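Local atomic coordinates of Old Yellow Enzyme (Pichia, PDB entry 6AGZ), a protein that probably catalyses the asymmetric reduction of the carbon-carbon double bond of enone compounds, using a bound flavin mononucleotide on a TIM-barrel scaffold. Residues L136-S139 and E140-K144; A145-A149 and G150-Q154; G191-L194 and D195-Q199. All coordinates share one frame; numbering follows the deposited sequence.

Interactions 1 and 2 hold the two ends of helix 140-148: an N-cap at Ser-139 starts it and a Schellman motif at Gly-150 closes it. Their centres lie about 9 Å apart, and Tyr-137 joins them, its OH 3.1 Å from Val-153 N in a probable hydrogen bond and its CE1 packed on Ala-146 CB. Interaction 3 builds another short helix, 193-198, deeper in the chain; its centre is about 15 Å from that of interaction 1 and about 19 Å from that of interaction 2, without touching either. It also comes close to the cofactor: the Tyr-192 side chain is about 6 Å from the bound flavin mononucleotide.

Interaction 1: L136-S139 and E140-K144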
loop_
_atom_site.group_PDB
_atom_site.type_symbol
_atom_site.label_atom_id
_atom_site.label_comp_id
_atom_site.label_asym_id
_atom_site.label_seq_id
_atom_site.Cartn_x
_atom_site.Cartn_y
_atom_site.Cartn_z
ATOM N N LEU A 136 -9.976 -24.949 -7.874
ATOM C CA LEU A 136 -10.799 -23.951 -8.538
ATOM C C LEU A 136 -10.212 -23.644 -9.906
ATOM O O LEU A 136 -8.990 -23.613 -10.072
ATOM C CB LEU A 136 -10.894 -22.659 -7.714
ATOM C CG LEU A 136 -11.440 -22.756 -6.289
ATOM C CD1 LEU A 136 -11.296 -21.420 -5.583
ATOM C CD2 LEU A 136 -12.892 -23.208 -6.293
ATOM N N TYR A 137 -11.087 -23.426 -10.882
ATOM C CA TYR A 137 -10.689 -23.027 -12.222
ATOM C C TYR A 137 -10.870 -21.523 -12.384
ATOM O O TYR A 137 -11.699 -20.906 -11.711
ATOM C CB TYR A 137 -11.510 -23.767 -13.280
ATOM C CG TYR A 137 -11.445 -25.274 -13.171
ATOM C CD1 TYR A 137 -10.444 -25.993 -13.812
ATOM C CD2 TYR A 137 -12.386 -25.978 -12.431
ATOM C CE1 TYR A 137 -10.381 -27.369 -13.716
ATOM C CE2 TYR A 137 -12.332 -27.356 -12.330
ATOM C CZ TYR A 137 -11.328 -28.047 -12.976
ATOM O OH TYR A 137 -11.267 -29.419 -12.878
ATOM N N PHE A 138 -10.081 -20.930 -13.282
ATOM C CA PHE A 138 -10.236 -19.503 -13.538
ATOM C C PHE A 138 -11.342 -19.199 -14.540
ATOM O O PHE A 138 -11.711 -18.030 -14.690
ATOM C CB PHE A 138 -8.908 -18.884 -14.007
ATOM C CG PHE A 138 -8.417 -19.386 -15.343
ATOM C CD1 PHE A 138 -8.894 -18.845 -16.528
ATOM C CD2 PHE A 138 -7.439 -20.365 -15.412
ATOM C CE1 PHE A 138 -8.433 -19.295 -17.752
ATOM C CE2 PHE A 138 -6.972 -20.818 -16.633
ATOM C CZ PHE A 138 -7.469 -20.282 -17.804
ATOM N N SER A 139 -11.881 -20.211 -15.216
ATOM C CA SER A 139 -12.959 -20.000 -16.173
ATOM C C SER A 139 -13.692 -21.314 -16.392
ATOM O O SER A 139 -13.140 -22.397 -16.181
ATOM C CB SER A 139 -12.430 -19.453 -17.505
ATOM O OG SER A 139 -11.629 -20.415 -18.169
ATOM N N GLU A 140 -14.953 -21.199 -16.818
ATOM C CA GLU A 140 -15.723 -22.386 -17.176
ATOM C C GLU A 140 -15.125 -23.092 -18.383
ATOM O O GLU A 140 -15.224 -24.319 -18.500
ATOM C CB GLU A 140 -17.179 -22.005 -17.453
ATOM C CG GLU A 140 -17.942 -21.517 -16.231
ATOM C CD GLU A 140 -18.268 -22.636 -15.262
ATOM O OE1 GLU A 140 -18.318 -23.807 -15.696
ATOM O OE2 GLU A 140 -18.476 -22.346 -14.064
ATOM N N GLU A 141 -14.508 -22.334 -19.293
ATOM C CA GLU A 141 -13.819 -22.932 -20.431
ATOM C C GLU A 141 -12.708 -23.867 -19.968
ATOM O O GLU A 141 -12.613 -25.016 -20.418
ATOM C CB GLU A 141 -13.265 -21.827 -21.330
ATOM C CG GLU A 141 -12.538 -22.311 -22.573
ATOM C CD GLU A 141 -11.990 -21.165 -23.406
ATOM O OE1 GLU A 141 -12.739 -20.194 -23.650
ATOM O OE2 GLU A 141 -10.812 -21.232 -23.813
ATOM N N SER A 142 -11.857 -23.386 -19.057
ATOM C CA SER A 142 -10.783 -24.219 -18.527
ATOM C C SER A 142 -11.335 -25.411 -17.755
ATOM O O SER A 142 -10.766 -26.508 -17.803
ATOM C CB SER A 142 -9.864 -23.382 -17.637
ATOM O OG SER A 142 -8.887 -24.192 -17.008
ATOM N N LYS A 143 -12.445 -25.216 -17.038
ATOM C CA LYS A 143 -13.053 -26.317 -16.296
ATOM C C LYS A 143 -13.523 -27.416 -17.239
ATOM O O LYS A 143 -13.264 -28.604 -17.009
ATOM C CB LYS A 143 -14.212 -25.795 -15.446
ATOM C CG LYS A 143 -15.004 -26.877 -14.727
ATOM C CD LYS A 143 -15.938 -26.268 -13.691
ATOM C CE LYS A 143 -16.743 -27.334 -12.967
ATOM N NZ LYS A 143 -17.697 -28.027 -13.877
ATOM N N LYS A 144 -14.215 -27.035 -18.316
ATOM C CA LYS A 144 -14.651 -28.015 -19.305
ATOM C C LYS A 144 -13.457 -28.694 -19.966
ATOM O O LYS A 144 -13.488 -29.901 -20.237
ATOM C CB LYS A 144 -15.534 -27.338 -20.356
ATOM C CG LYS A 144 -16.216 -28.293 -21.324
ATOM C CD LYS A 144 -17.633 -28.615 -20.871
ATOM C CE LYS A 144 -18.396 -29.394 -21.931
ATOM N NZ LYS A 144 -17.987 -30.825 -21.976
HETATM O O HOH W 1 -8.352 -23.158 -14.499
#
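Tyr-137 lays its ring against the first turn of helix 140-148, where Lys-143 comes over one face. The alpha carbon makes the CH-pi contact: Lys-143 CA stands 3.6 Å from the centroid of the Tyr-137 ring, only 13° off the ring normal. Followed outward, the lysine side chain begins with CB, which sits 3.5 Å from Tyr-137 CD2 and nearly as close to CG. Its CG then passes over the bond between CD2 and CE2, 3.6 Å from Tyr-137 CE2, the two side chains crossing at about a right angle, and CD stays within van der Waals range of the same two ring carbons. Beyond CD the chain departs and bends at its last torsion, and NZ makes a salt bridge with Glu-147 one turn on. Ser-139 is the N-cap of this helix: its OG accepts from Ser-142 N at 3.1 Å, a bond of 165°, and its carbonyl O takes Lys-143 N at 3.0 Å, so the first turn is held by both side chain and backbone. A chi1 of 67° sets OG between the backbone N and the carbonyl carbon of Ser-139 and turns it to Ser-142 N. Ser-142 in turn places CB over one face of the Phe-138 ring, toward its rim and 4.2 Å from the centroid, while its OG accepts from a water that also receives Phe-138 N. The water thereby ties the loop before the cap to the helix. A serine in place of Tyr-137 would probably leave the lysine methylenes without the ring they lie on, and Val-153 N without the hydroxyl that it meets at the far end of the tyrosine.

Interaction 2: A145-A149 and G150-Q154; sequences AAEEA and GNEVQ
Glu-147 and Glu-152 meet through their aliphatic parts, with Glu-147 CG 4.0 Å from Glu-152 CG, while their carboxylates diverge. The two chains cross obliquely and the carboxylate planes stand 66° apart. In both residues CG is anti to the carbonyl carbon (chi1 -75° in Glu-147) and the chain runs extended beyond it, which carries the acid groups away from the methylene contact; Glu-147 OE2 and Glu-152 OE2 remain 4.7 Å apart. Two like charges so placed would be expected to disfavour each other, but Glu-147 OE2 has a salt bridge to Lys-143, which probably offsets part of the cost. Water also mediates. One molecule donates to Glu-152 OE2 and, weakly, to Glu-147 OE2; a second gives a hydrogen to Glu-152 OE1 at 2.9 Å and another to the backbone Glu-147 O, so the side chain of Glu-152 is linked to the end of the helix as well as to its partner acid. Next to this pair the chain leaves the helix through a Schellman motif. Asn-151 N reaches back to Ala-146 O at 3.1 Å, nearly in line with the carbonyl, whereas Gly-150 N approaches Glu-147 O at 3.3 Å from above the carbonyl plane, 72° out of it. Gly-150 has positive phi, and a beta carbon there would clash with Ala-149 O. Ala-146 turns its methyl carbon CB to Asn-151 O, 3.3 Å away. Asn-151 sends its amide away from the helix end, where ND2 donates to the carbonyls of Leu-128 and Pro-120. The turn connects helix 140-148 to strand 153-155 within a beta-alpha-beta unit, with Ala-146 and Asn-151 packed on Phe-130 of strand 130-132, and with helix 120-125 touching Ala-149 and Asn-151.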
loop_
_atom_site.group_PDB
_atom_site.type_symbol
_atom_site.label_atom_id
_atom_site.label_comp_id
_atom_site.label_asym_id
_atom_site.label_seq_id
_atom_site.Cartn_x
_atom_site.Cartn_y
_atom_site.Cartn_z
ATOM N N ALA A 145 -12.391 -27.932 -20.226
ATOM C CA ALA A 145 -11.200 -28.505 -20.845
ATOM C C ALA A 145 -10.565 -29.559 -19.947
ATOM O O ALA A 145 -10.194 -30.644 -20.408
ATOM C CB ALA A 145 -10.198 -27.399 -21.173
ATOM N N ALA A 146 -10.431 -29.256 -18.654
ATOM C CA ALA A 146 -9.812 -30.205 -17.734
ATOM C C ALA A 146 -10.708 -31.414 -17.498
ATOM O O ALA A 146 -10.216 -32.538 -17.347
ATOM C CB ALA A 146 -9.479 -29.515 -16.413
ATOM N N GLU A 147 -12.027 -31.204 -17.460
ATOM C CA GLU A 147 -12.939 -32.325 -17.259
ATOM C C GLU A 147 -12.945 -33.260 -18.462
ATOM O O GLU A 147 -12.988 -34.485 -18.303
ATOM C CB GLU A 147 -14.348 -31.810 -16.966
ATOM C CG GLU A 147 -14.513 -31.250 -15.562
ATOM C CD GLU A 147 -15.899 -30.692 -15.312
ATOM O OE1 GLU A 147 -16.706 -30.643 -16.264
ATOM O OE2 GLU A 147 -16.185 -30.305 -14.160
ATOM N N GLU A 148 -12.892 -32.704 -19.676
ATOM C CA GLU A 148 -12.860 -33.547 -20.865
ATOM C C GLU A 148 -11.510 -34.227 -21.057
ATOM O O GLU A 148 -11.444 -35.265 -21.723
ATOM C CB GLU A 148 -13.210 -32.728 -22.107
ATOM C CG GLU A 148 -14.675 -32.336 -22.193
ATOM C CD GLU A 148 -14.996 -31.551 -23.447
ATOM O OE1 GLU A 148 -14.086 -31.365 -24.283
ATOM O OE2 GLU A 148 -16.158 -31.120 -23.599
ATOM N N ALA A 149 -10.438 -33.667 -20.495
ATOM C CA ALA A 149 -9.128 -34.298 -20.569
ATOM C C ALA A 149 -8.929 -35.372 -19.509
ATOM O O ALA A 149 -7.908 -36.066 -19.538
ATOM C CB ALA A 149 -8.026 -33.243 -20.442
ATOM N N GLY A 150 -9.875 -35.529 -18.585
ATOM C CA GLY A 150 -9.707 -36.475 -17.502
ATOM C C GLY A 150 -8.637 -36.095 -16.507
ATOM O O GLY A 150 -8.163 -36.954 -15.759
ATOM N N ASN A 151 -8.237 -34.821 -16.478
ATOM C CA ASN A 151 -7.199 -34.319 -15.577
ATOM C C ASN A 151 -7.771 -33.092 -14.871
ATOM O O ASN A 151 -7.534 -31.955 -15.283
ATOM C CB ASN A 151 -5.922 -33.999 -16.357
ATOM C CG ASN A 151 -4.685 -34.003 -15.484
ATOM O OD1 ASN A 151 -4.696 -34.531 -14.372
ATOM N ND2 ASN A 151 -3.605 -33.418 -15.989
ATOM N N GLU A 152 -8.512 -33.326 -13.792
ATOM C CA GLU A 152 -9.204 -32.256 -13.089
ATOM C C GLU A 152 -8.291 -31.620 -12.047
ATOM O O GLU A 152 -7.375 -32.258 -11.523
ATOM C CB GLU A 152 -10.483 -32.785 -12.435
ATOM C CG GLU A 152 -11.598 -33.074 -13.438
ATOM C CD GLU A 152 -12.798 -33.761 -12.818
ATOM O OE1 GLU A 152 -13.200 -34.828 -13.329
ATOM O OE2 GLU A 152 -13.340 -33.236 -11.822
ATOM N N VAL A 153 -8.552 -30.344 -11.758
ATOM C CA VAL A 153 -7.662 -29.570 -10.903
ATOM C C VAL A 153 -7.683 -30.133 -9.488
ATOM O O VAL A 153 -8.711 -30.628 -9.004
ATOM C CB VAL A 153 -8.050 -28.080 -10.928
ATOM C CG1 VAL A 153 -9.364 -27.841 -10.195
ATOM C CG2 VAL A 153 -6.935 -27.221 -10.345
ATOM N N GLN A 154 -6.532 -30.085 -8.823
ATOM C CA GLN A 154 -6.388 -30.608 -7.475
ATOM C C GLN A 154 -5.700 -29.574 -6.598
ATOM O O GLN A 154 -4.776 -28.885 -7.041
ATOM C CB GLN A 154 -5.581 -31.913 -7.462
ATOM C CG GLN A 154 -6.023 -32.935 -8.496
ATOM C CD GLN A 154 -5.463 -34.317 -8.224
ATOM O OE1 GLN A 154 -5.348 -34.738 -7.073
ATOM N NE2 GLN A 154 -5.107 -35.031 -9.286
HETATM O O HOH W 2 -13.524 -30.562 -12.098
HETATM O O HOH W 3 -12.906 -35.869 -15.988
#

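Interaction 3: G191-L194 and D195-Q199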
loop_
_atom_site.group_PDB
_atom_site.type_symbol
_atom_site.label_atom_id
_atom_site.label_comp_id
_atom_site.label_asym_id
_atom_site.label_seq_id
_atom_site.Cartn_x
_atom_site.Cartn_y
_atom_site.Cartn_z
ATOM N N GLY A 191 -1.508 -14.478 -12.717
ATOM C CA GLY A 191 -2.397 -15.587 -12.429
ATOM C C GLY A 191 -1.797 -16.966 -12.564
ATOM O O GLY A 191 -2.542 -17.947 -12.644
ATOM N N TYR A 192 -0.474 -17.077 -12.612
ATOM C CA TYR A 192 0.171 -18.382 -12.598
ATOM C C TYR A 192 0.318 -18.830 -11.142
ATOM O O TYR A 192 -0.178 -18.171 -10.224
ATOM C CB TYR A 192 1.479 -18.323 -13.384
ATOM C CG TYR A 192 1.258 -17.967 -14.843
ATOM C CD1 TYR A 192 1.511 -16.685 -15.316
ATOM C CD2 TYR A 192 0.762 -18.907 -15.740
ATOM C CE1 TYR A 192 1.296 -16.354 -16.645
ATOM C CE2 TYR A 192 0.543 -18.585 -17.070
ATOM C CZ TYR A 192 0.812 -17.309 -17.516
ATOM O OH TYR A 192 0.596 -16.983 -18.836
ATOM N N LEU A 193 1.005 -19.957 -10.914
ATOM C CA LEU A 193 0.880 -20.684 -9.649
ATOM C C LEU A 193 1.108 -19.791 -8.432
ATOM O O LEU A 193 0.269 -19.731 -7.524
ATOM C CB LEU A 193 1.852 -21.865 -9.617
ATOM C CG LEU A 193 1.688 -22.707 -8.346
ATOM C CD1 LEU A 193 0.437 -23.574 -8.425
ATOM C CD2 LEU A 193 2.917 -23.552 -8.055
ATOM N N LEU A 194 2.247 -19.100 -8.389
ATOM C CA LEU A 194 2.567 -18.300 -7.210
ATOM C C LEU A 194 1.556 -17.178 -7.017
ATOM O O LEU A 194 1.113 -16.914 -5.890
ATOM C CB LEU A 194 3.982 -17.739 -7.325
ATOM C CG LEU A 194 5.065 -18.750 -7.701
ATOM C CD1 LEU A 194 6.414 -18.149 -7.432
ATOM C CD2 LEU A 194 4.914 -20.057 -6.943
ATOM N N ASP A 195 1.170 -16.512 -8.108
ATOM C CA ASP A 195 0.105 -15.521 -8.026
ATOM C C ASP A 195 -1.183 -16.155 -7.514
ATOM O O ASP A 195 -1.887 -15.565 -6.687
ATOM C CB ASP A 195 -0.113 -14.871 -9.392
ATOM C CG ASP A 195 -0.865 -13.558 -9.297
ATOM O OD1 ASP A 195 -0.669 -12.832 -8.301
ATOM O OD2 ASP A 195 -1.652 -13.252 -10.219
ATOM N N GLN A 196 -1.499 -17.366 -7.987
ATOM C CA GLN A 196 -2.672 -18.078 -7.488
ATOM C C GLN A 196 -2.611 -18.253 -5.977
ATOM O O GLN A 196 -3.631 -18.133 -5.288
ATOM C CB GLN A 196 -2.801 -19.437 -8.176
ATOM C CG GLN A 196 -3.008 -19.364 -9.675
ATOM C CD GLN A 196 -2.686 -20.673 -10.368
ATOM O OE1 GLN A 196 -2.788 -21.746 -9.773
ATOM N NE2 GLN A 196 -2.285 -20.590 -11.631
ATOM N N PHE A 197 -1.423 -18.541 -5.439
ATOM C CA PHE A 197 -1.288 -18.599 -3.987
ATOM C C PHE A 197 -1.458 -17.225 -3.354
ATOM O O PHE A 197 -1.948 -17.121 -2.224
ATOM C CB PHE A 197 0.062 -19.205 -3.599
ATOM C CG PHE A 197 0.039 -20.701 -3.483
ATOM C CD1 PHE A 197 0.200 -21.499 -4.603
ATOM C CD2 PHE A 197 -0.158 -21.310 -2.255
ATOM C CE1 PHE A 197 0.171 -22.877 -4.499
ATOM C CE2 PHE A 197 -0.188 -22.687 -2.143
ATOM C CZ PHE A 197 -0.025 -23.472 -3.269
ATOM N N ILE A 198 -1.074 -16.162 -4.066
ATOM C CA ILE A 198 -1.206 -14.818 -3.510
ATOM C C ILE A 198 -2.658 -14.346 -3.534
ATOM O O ILE A 198 -3.103 -13.642 -2.618
ATOM C CB ILE A 198 -0.283 -13.846 -4.270
ATOM C CG1 ILE A 198 1.180 -14.258 -4.106
ATOM C CG2 ILE A 198 -0.481 -12.419 -3.790
ATOM C CD1 ILE A 198 2.134 -13.451 -4.959
ATOM N N GLN A 199 -3.422 -14.731 -4.555
ATOM C CA GLN A 199 -4.734 -14.139 -4.798
ATOM C C GLN A 199 -5.809 -14.776 -3.925
ATOM O O GLN A 199 -5.881 -16.004 -3.804
ATOM C CB GLN A 199 -5.111 -14.283 -6.273
ATOM C CG GLN A 199 -4.178 -13.562 -7.232
ATOM C CD GLN A 199 -4.298 -12.054 -7.151
ATOM O OE1 GLN A 199 -5.312 -11.522 -6.695
ATOM N NE2 GLN A 199 -3.262 -11.353 -7.596
#
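Asp-195 OD2 is gripped twice: Gly-191 N donates to it at 2.8 Å, and Ser-249 OG is a second hydrogen-bond partner. The glycine N-H meets the carboxylate on its anti side, 16° out of plane. The other oxygen, Asp-195 OD1, accepts from Gln-199 NE2 at 3.1 Å on the syn side, so the turn before the helix and the residue just after it both bond to one carboxylate, which probably restrains its rotation. With CG anti to the backbone N (chi1 -162°), the acid group swings back toward the turn that precedes the helix. Gln-196 holds the same turn from another side: its NE2 donates to Gly-191 O at 2.8 Å, with that oxygen lying in the amide plane, and its extended chain carries the amide past Tyr-192 O to Leu-114 O and Arg-116 N. Tyr-192 occupies the N-cap position, and its carbonyl takes Gln-196 N at 2.7 Å, nearly along the C=O axis, opening the helical series that Phe-197 N and Ile-198 N continue. Leu-193 and Phe-197 lie side by side and point the same way, CD1 of the leucine 4.0 Å from CE1 of the phenylalanine, while Leu-193 O meets the edge of that ring in its plane. Helix 193-198 follows barrel strand 183-187 in the TIM barrel. Leu-194, Phe-197 and Ile-198 pack on helix 218-231, Ile-198 also on helix 258-274, and Tyr-192 turns instead to Trp-112 at the end of strand 106-112, edge-to-face, and to His-187 of strand 183-187.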